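Local coordinates for protein putative phosphosugar isomerases (Salmonella typhimurium LT2, PDB 3FKJ) that probably binds phosphorylated sugars or related carbohydrate derivatives and may act as an isomerase, at residues Gly47-Phe55 / Ile94-Thr105. Sequence-based numbering, arbitrary orientation.
Sequences GCGGSLTGF and ILASQQGNTAET
Phe55 reaches the strand 91-97 with the outer end of its ring. With CG anti to the carbonyl carbon (chi1 -71°), the ring is carried from CB to the strand. CE1 then meets Ile94 CG2 at 3.7 Å. CE2 lies 3.5 Å from Ile94 O. CZ touches Ala96 CB at 3.5 Å and has Leu95 C at the ring edge, near the ring plane. Phe45, Leu122 and Ser159 also touch the ring, and Phe55 is buried.

Toward the strand's end, Ser51 of helix 50-53 meets Ala96. Its CB rests 3.3 Å from Ala96 O, while its OG is hydrogen-bonded to Lys155. Ala96 O itself turns to a water, which donates to it at 2.8 Å. The same water accepts from Cys48 N and is hydrogen-bonded to Thr105 OG1. It bridges the loop after strand 42-47, the end of strand 91-97 and the first turn of helix 103-115. Thr105 OG1 also bonds to Ser76.

Cys48 SG packs against Glu104 CG at 3.5 Å, with Thr105 OG1 alongside. Glu104 OE2 forms a salt bridge with Arg279 and a hydrogen bond with His252, both of the second subunit.

Segment 47-55 starts at the C-terminal end of strand 42-47; segment 94-105 runs from neighbouring parallel strand 91-97 into helix 103-115. In SIS domains such loops, rich in glycine, serine and threonine, commonly line the phosphosugar site, and this arrangement is consistent with that role.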
ATOM      1  N   GLY A  47      10.871   6.218   1.821  1.00 33.82           N
ATOM      2  CA  GLY A  47      11.925   5.595   1.070  1.00 32.43           C
ATOM      3  C   GLY A  47      11.405   5.027  -0.224  1.00 30.45           C
ATOM      4  O   GLY A  47      10.237   5.223  -0.559  1.00 32.95           O
ATOM      5  N   CYS A  48      12.287   4.321  -0.939  1.00 30.20           N
ATOM      6  CA  CYS A  48      11.968   3.705  -2.232  1.00 32.87           C
ATOM      7  C   CYS A  48      12.236   2.213  -2.227  1.00 31.40           C
ATOM      8  O   CYS A  48      13.251   1.787  -1.719  1.00 30.07           O
ATOM      9  CB  CYS A  48      12.812   4.322  -3.355  1.00 31.96           C
ATOM     10  SG  CYS A  48      12.569   6.094  -3.580  1.00 35.06           S
ATOM     11  N   GLY A  49      11.311   1.456  -2.811  1.00 32.40           N
ATOM     12  CA  GLY A  49      11.439   0.022  -2.985  1.00 34.38           C
ATOM     13  C   GLY A  49      11.651  -0.693  -1.683  1.00 32.75           C
ATOM     14  O   GLY A  49      10.831  -0.592  -0.763  1.00 32.90           O
ATOM     15  N   GLY A  50      12.740  -1.440  -1.615  1.00 33.12           N
ATOM     16  CA  GLY A  50      13.129  -2.145  -0.399  1.00 32.57           C
ATOM     17  C   GLY A  50      13.349  -1.227   0.790  1.00 31.55           C
ATOM     18  O   GLY A  50      13.200  -1.645   1.927  1.00 31.42           O
ATOM     19  N   SER A  51      13.712   0.016   0.524  1.00 31.55           N
ATOM     20  CA  SER A  51      13.910   0.991   1.577  1.00 33.17           C
ATOM     21  C   SER A  51      12.631   1.656   2.090  1.00 31.94           C
ATOM     22  O   SER A  51      12.675   2.411   3.052  1.00 34.56           O
ATOM     23  CB  SER A  51      14.987   2.019   1.151  1.00 34.84           C
ATOM     24  OG  SER A  51      16.289   1.425   1.219  1.00 34.61           O
ATOM     25  N   LEU A  52      11.493   1.343   1.459  1.00 32.23           N
ATOM     26  CA  LEU A  52      10.188   1.608   2.020  1.00 29.28           C
ATOM     27  C   LEU A  52       9.571   0.371   2.697  1.00 28.43           C
ATOM     28  O   LEU A  52       9.043   0.466   3.823  1.00 29.21           O
ATOM     29  CB  LEU A  52       9.270   2.113   0.929  1.00 28.13           C
ATOM     30  CG  LEU A  52       7.880   2.520   1.405  1.00 32.65           C
ATOM     31  CD1 LEU A  52       7.949   3.520   2.595  1.00 27.52           C
ATOM     32  CD2 LEU A  52       7.047   3.030   0.203  1.00 26.17           C
ATOM     33  N   THR A  53       9.596  -0.777   2.040  1.00 28.18           N
ATOM     34  CA  THR A  53       9.016  -2.003   2.633  1.00 28.72           C
ATOM     35  C   THR A  53       9.790  -2.441   3.896  1.00 31.20           C
ATOM     36  O   THR A  53       9.244  -3.124   4.754  1.00 29.42           O
ATOM     37  CB  THR A  53       9.002  -3.211   1.661  1.00 31.13           C
ATOM     38  OG1 THR A  53      10.320  -3.483   1.181  1.00 31.12           O
ATOM     39  CG2 THR A  53       7.972  -3.056   0.497  1.00 30.09           C
ATOM     40  N   GLY A  54      11.053  -2.013   4.010  1.00 28.97           N
ATOM     41  CA  GLY A  54      11.847  -2.238   5.219  1.00 30.31           C
ATOM     42  C   GLY A  54      11.278  -1.542   6.467  1.00 30.91           C
ATOM     43  O   GLY A  54      11.651  -1.883   7.579  1.00 31.88           O
ATOM     44  N   PHE A  55      10.367  -0.588   6.267  1.00 29.71           N
ATOM     45  CA  PHE A  55       9.687   0.111   7.327  1.00 30.23           C
ATOM     46  C   PHE A  55       8.363  -0.509   7.752  1.00 31.56           C
ATOM     47  O   PHE A  55       7.794  -0.069   8.744  1.00 31.04           O
ATOM     48  CB  PHE A  55       9.459   1.580   6.929  1.00 30.79           C
ATOM     49  CG  PHE A  55      10.709   2.411   6.891  1.00 35.65           C
ATOM     50  CD1 PHE A  55      11.602   2.405   7.975  1.00 34.92           C
ATOM     51  CD2 PHE A  55      10.989   3.220   5.794  1.00 27.91           C
ATOM     52  CE1 PHE A  55      12.738   3.191   7.940  1.00 32.83           C
ATOM     53  CE2 PHE A  55      12.112   3.988   5.759  1.00 33.83           C
ATOM     54  CZ  PHE A  55      12.999   3.970   6.819  1.00 28.34           C
ATOM     55  N   ILE A  94      11.426   9.344   8.931  1.00 32.26           N
ATOM     56  CA  ILE A  94      12.433   8.315   9.015  1.00 31.93           C
ATOM     57  C   ILE A  94      12.653   7.793   7.613  1.00 31.03           C
ATOM     58  O   ILE A  94      11.732   7.271   6.980  1.00 29.76           O
ATOM     59  CB  ILE A  94      12.034   7.175   9.980  1.00 33.34           C
ATOM     60  CG1 ILE A  94      11.601   7.762  11.318  1.00 30.53           C
ATOM     61  CG2 ILE A  94      13.186   6.125  10.106  1.00 26.03           C
ATOM     62  CD1 ILE A  94      11.027   6.738  12.308  1.00 30.78           C
ATOM     63  N   LEU A  95      13.888   7.979   7.136  1.00 32.15           N
ATOM     64  CA  LEU A  95      14.271   7.646   5.770  1.00 32.04           C
ATOM     65  C   LEU A  95      15.349   6.544   5.738  1.00 32.54           C
ATOM     66  O   LEU A  95      16.114   6.406   6.672  1.00 31.71           O
ATOM     67  CB  LEU A  95      14.710   8.922   5.047  1.00 31.25           C
ATOM     68  CG  LEU A  95      13.766  10.128   5.214  1.00 29.21           C
ATOM     69  CD1 LEU A  95      14.355  11.205   6.124  1.00 31.83           C
ATOM     70  CD2 LEU A  95      13.446  10.708   3.833  1.00 23.08           C
ATOM     71  N   ALA A  96      15.326   5.721   4.698  1.00 32.21           N
ATOM     72  CA  ALA A  96      16.335   4.687   4.474  1.00 31.75           C
ATOM     73  C   ALA A  96      16.822   4.737   3.041  1.00 33.89           C
ATOM     74  O   ALA A  96      16.068   5.029   2.109  1.00 35.11           O
ATOM     75  CB  ALA A  96      15.818   3.320   4.784  1.00 28.69           C
ATOM     76  N   SER A  97      18.111   4.472   2.873  1.00 38.80           N
ATOM     77  CA  SER A  97      18.749   4.333   1.554  1.00 41.84           C
ATOM     78  C   SER A  97      20.017   3.510   1.782  1.00 42.74           C
ATOM     79  O   SER A  97      20.856   3.904   2.618  1.00 40.75           O
ATOM     80  CB  SER A  97      19.154   5.713   0.988  1.00 42.99           C
ATOM     81  OG  SER A  97      19.669   5.605  -0.340  1.00 45.33           O
ATOM     82  N   GLN A  98      20.163   2.398   1.055  1.00 46.39           N
ATOM     83  CA  GLN A  98      21.365   1.537   1.140  1.00 51.17           C
ATOM     84  C   GLN A  98      22.742   2.278   0.974  1.00 53.17           C
ATOM     85  O   GLN A  98      23.517   2.423   1.936  1.00 51.82           O
ATOM     86  CB  GLN A  98      21.243   0.378   0.139  1.00 51.73           C
ATOM     87  CG  GLN A  98      22.432  -0.639   0.161  1.00 55.37           C
ATOM     88  CD  GLN A  98      22.346  -1.670   1.290  1.00 60.14           C
ATOM     89  OE1 GLN A  98      21.359  -1.723   2.042  1.00 67.75           O
ATOM     90  NE2 GLN A  98      23.371  -2.510   1.399  1.00 53.78           N
ATOM     91  N   GLN A  99      23.018   2.753  -0.240  1.00 54.65           N
ATOM     92  CA  GLN A  99      24.241   3.488  -0.544  1.00 55.02           C
ATOM     93  C   GLN A  99      24.105   4.989  -0.233  1.00 55.39           C
ATOM     94  O   GLN A  99      25.014   5.760  -0.528  1.00 56.62           O
ATOM     95  CB  GLN A  99      24.610   3.268  -2.016  1.00 55.80           C
ATOM     96  N   GLY A 100      22.976   5.391   0.365  1.00 54.50           N
ATOM     97  CA  GLY A 100      22.752   6.750   0.876  1.00 54.28           C
ATOM     98  C   GLY A 100      22.580   7.880  -0.140  1.00 54.19           C
ATOM     99  O   GLY A 100      22.614   9.047   0.234  1.00 55.33           O
ATOM    100  N   ASN A 101      22.362   7.551  -1.415  1.00 54.48           N
ATOM    101  CA  ASN A 101      22.311   8.563  -2.487  1.00 52.71           C
ATOM    102  C   ASN A 101      21.064   8.587  -3.414  1.00 52.38           C
ATOM    103  O   ASN A 101      21.006   9.438  -4.317  1.00 53.04           O
ATOM    104  CB  ASN A 101      23.599   8.508  -3.338  1.00 52.73           C
ATOM    105  CG  ASN A 101      23.847   7.153  -3.992  1.00 52.55           C
ATOM    106  OD1 ASN A 101      22.928   6.397  -4.311  1.00 58.06           O
ATOM    107  ND2 ASN A 101      25.113   6.865  -4.230  1.00 57.74           N
ATOM    108  N   THR A 102      20.087   7.684  -3.219  1.00 47.33           N
ATOM    109  CA  THR A 102      18.848   7.740  -3.995  1.00 43.45           C
ATOM    110  C   THR A 102      18.358   9.190  -3.957  1.00 39.91           C
ATOM    111  O   THR A 102      17.833   9.630  -2.960  1.00 38.85           O
ATOM    112  CB  THR A 102      17.750   6.788  -3.425  1.00 44.39           C
ATOM    113  OG1 THR A 102      18.296   5.485  -3.219  1.00 45.08           O
ATOM    114  CG2 THR A 102      16.583   6.704  -4.362  1.00 38.78           C
ATOM    115  N   ALA A 103      18.546   9.915  -5.058  1.00 38.51           N
ATOM    116  CA  ALA A 103      18.283  11.353  -5.125  1.00 36.75           C
ATOM    117  C   ALA A 103      16.942  11.741  -4.521  1.00 34.81           C
ATOM    118  O   ALA A 103      16.854  12.731  -3.791  1.00 33.93           O
ATOM    119  CB  ALA A 103      18.388  11.868  -6.602  1.00 34.96           C
ATOM    120  N   GLU A 104      15.896  10.960  -4.785  1.00 33.67           N
ATOM    121  CA  GLU A 104      14.566  11.336  -4.281  1.00 33.23           C
ATOM    122  C   GLU A 104      14.416  11.145  -2.759  1.00 32.66           C
ATOM    123  O   GLU A 104      13.649  11.868  -2.137  1.00 28.82           O
ATOM    124  CB  GLU A 104      13.418  10.640  -5.049  1.00 35.08           C
ATOM    125  CG  GLU A 104      13.502   9.139  -5.129  1.00 33.27           C
ATOM    126  CD  GLU A 104      14.102   8.652  -6.424  1.00 32.85           C
ATOM    127  OE1 GLU A 104      15.296   8.908  -6.608  1.00 35.01           O
ATOM    128  OE2 GLU A 104      13.397   7.989  -7.233  1.00 31.86           O
ATOM    129  N   THR A 105      15.150  10.192  -2.180  1.00 32.24           N
ATOM    130  CA  THR A 105      15.143   9.985  -0.731  1.00 31.51           C
ATOM    131  C   THR A 105      15.953  11.089  -0.060  1.00 32.73           C
ATOM    132  O   THR A 105      15.605  11.509   1.031  1.00 32.49           O
ATOM    133  CB  THR A 105      15.665   8.571  -0.340  1.00 30.92           C
ATOM    134  OG1 THR A 105      14.867   7.586  -1.023  1.00 32.69           O
ATOM    135  CG2 THR A 105      15.598   8.325   1.212  1.00 25.11           C
TER
HETATM  136  O   HOH W   1      15.283   5.197  -0.523  1.00 28.80           O